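Local coordinates for divalent ion tolerance protein CutA1 (Ehrlichia chaffeensis, PDB 4IYQ) that belongs to the CutA family of trimeric divalent-ion tolerance proteins and may bind copper ions, at residues D85-Q88 and H89-K93. Numbering follows the deposited sequence.
Sequences DLVQ and HATNK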
loop_
_atom_site.group_PDB
_atom_site.type_symbol
_atom_site.label_atom_id
_atom_site.label_comp_id
_atom_site.label_asym_id
_atom_site.label_seq_id
_atom_site.Cartn_x
_atom_site.Cartn_y
_atom_site.Cartn_z
ATOM N N ASP A 85 -9.852 17.310 -1.265
ATOM C CA ASP A 85 -11.042 17.881 -1.873
ATOM C C ASP A 85 -11.243 17.363 -3.296
ATOM O O ASP A 85 -12.282 17.620 -3.921
ATOM C CB ASP A 85 -10.964 19.398 -1.885
ATOM C CG ASP A 85 -9.727 19.877 -2.562
ATOM O OD1 ASP A 85 -8.686 19.201 -2.409
ATOM O OD2 ASP A 85 -9.793 20.891 -3.275
ATOM N N LEU A 86 -10.253 16.649 -3.823
ATOM C CA LEU A 86 -10.350 16.174 -5.203
ATOM C C LEU A 86 -10.663 14.674 -5.287
ATOM O O LEU A 86 -10.852 14.134 -6.377
ATOM C CB LEU A 86 -9.053 16.486 -5.968
ATOM C CG LEU A 86 -8.676 17.971 -6.148
ATOM C CD1 LEU A 86 -7.327 18.136 -6.833
ATOM C CD2 LEU A 86 -9.765 18.737 -6.885
ATOM N N VAL A 87 -10.736 14.014 -4.137
ATOM C CA VAL A 87 -10.912 12.561 -4.088
ATOM C C VAL A 87 -12.182 12.080 -4.786
ATOM O O VAL A 87 -12.160 11.145 -5.598
ATOM C CB VAL A 87 -10.937 12.063 -2.626
ATOM C CG1 VAL A 87 -11.459 10.624 -2.536
ATOM C CG2 VAL A 87 -9.573 12.191 -2.026
ATOM N N GLN A 88 -13.290 12.727 -4.481
ATOM C CA GLN A 88 -14.531 12.329 -5.097
ATOM C C GLN A 88 -14.478 12.583 -6.633
ATOM O O GLN A 88 -14.872 11.724 -7.425
ATOM C CB GLN A 88 -15.691 13.064 -4.434
ATOM C CG GLN A 88 -16.964 12.274 -4.502
ATOM C CD GLN A 88 -16.800 10.921 -3.823
ATOM O OE1 GLN A 88 -16.538 10.843 -2.617
ATOM N NE2 GLN A 88 -16.921 9.848 -4.602
ATOM N N HIS A 89 -13.957 13.739 -7.053
ATOM C CA HIS A 89 -13.863 14.048 -8.483
ATOM C C HIS A 89 -12.949 13.031 -9.182
ATOM O O HIS A 89 -13.268 12.547 -10.270
ATOM C CB HIS A 89 -13.338 15.475 -8.713
ATOM C CG HIS A 89 -14.338 16.551 -8.414
ATOM N ND1 HIS A 89 -15.682 16.429 -8.711
ATOM C CD2 HIS A 89 -14.198 17.757 -7.809
ATOM C CE1 HIS A 89 -16.320 17.520 -8.320
ATOM N NE2 HIS A 89 -15.443 18.338 -7.765
ATOM N N ALA A 90 -11.820 12.704 -8.552
ATOM C CA ALA A 90 -10.891 11.725 -9.121
ATOM C C ALA A 90 -11.502 10.319 -9.156
ATOM O O ALA A 90 -11.326 9.601 -10.130
ATOM C CB ALA A 90 -9.570 11.717 -8.361
ATOM N N THR A 91 -12.211 9.922 -8.103
ATOM C CA THR A 91 -12.875 8.620 -8.116
ATOM C C THR A 91 -13.943 8.529 -9.233
ATOM O O THR A 91 -13.984 7.556 -9.999
ATOM C CB THR A 91 -13.543 8.325 -6.766
ATOM O OG1 THR A 91 -12.563 8.389 -5.736
ATOM C CG2 THR A 91 -14.187 6.951 -6.767
ATOM N N ASN A 92 -14.777 9.558 -9.346
ATOM C CA ASN A 92 -15.802 9.588 -10.378
ATOM C C ASN A 92 -15.174 9.492 -11.745
ATOM O O ASN A 92 -15.723 8.834 -12.642
ATOM C CB ASN A 92 -16.649 10.855 -10.298
ATOM C CG ASN A 92 -17.497 10.897 -9.068
ATOM O OD1 ASN A 92 -17.725 9.872 -8.421
ATOM N ND2 ASN A 92 -17.987 12.083 -8.731
ATOM N N LYS A 93 -14.037 10.166 -11.910
ATOM C CA LYS A 93 -13.366 10.172 -13.200
ATOM C C LYS A 93 -12.802 8.786 -13.524
ATOM O O LYS A 93 -12.983 8.278 -14.636
ATOM C CB LYS A 93 -12.255 11.210 -13.210
ATOM C CG LYS A 93 -11.566 11.363 -14.535
ATOM C CD LYS A 93 -12.508 11.886 -15.556
ATOM C CE LYS A 93 -11.746 12.335 -16.767
ATOM N NZ LYS A 93 -12.649 12.878 -17.802
HETATM O O HOH W 1 -13.906 15.811 -5.090
#
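Val87 and Thr91 meet one turn apart in the first part of helix 87-97, and the carbonyl of Val87 accepts two hydrogen bonds there. Thr91 N donates to Val87 O at 2.8 Å. The hydroxyl Thr91 OG1 also donates to Val87 O, at 2.8 Å, 39° out of the carbonyl plane and from the face opposite to that used by the amide. A chi1 of -57° sets OG1 beside its own backbone N and thereby turns the hydroxyl back along the helix. Such a threonine hydroxyl, bonded to the carbonyl four residues earlier alongside its own amide, is a common intrahelical arrangement; here it lies on the helix face packed against the sheet, where Thr91 touches Leu28 and Ile105. The side chains of the pair run side by side, with Val87 CG1 4.1 Å from Thr91 OG1; Val87 also rests on Leu28 of strand 25-32.

The neighbouring amides follow the same i to i+4 pattern. Ala90 N donates to Leu86 O at 2.8 Å, and Asn92 N bonds to Gln88 O at 2.9 Å. At the start of the helix a water takes over this role: it donates to Asp85 O at 2.7 Å and accepts from His89 N at 2.9 Å. The Asp85 carboxylate is engaged separately, its OD1 hydrogen-bonded to Thr83 OG1.

On the exposed flank, the amides of Gln88 and Asn92 are inclined by 47°, and Gln88 NE2 stays 3.9 Å from Asn92 OD1. Gln88 also packs on Asn112 and Thr91 on Asn114, both of a second subunit.

The chemistry implies that the donor of the buried Thr91 hydroxyl is used within its own helix, while a water stands in for the direct amide bond between Asp85 O and His89 N.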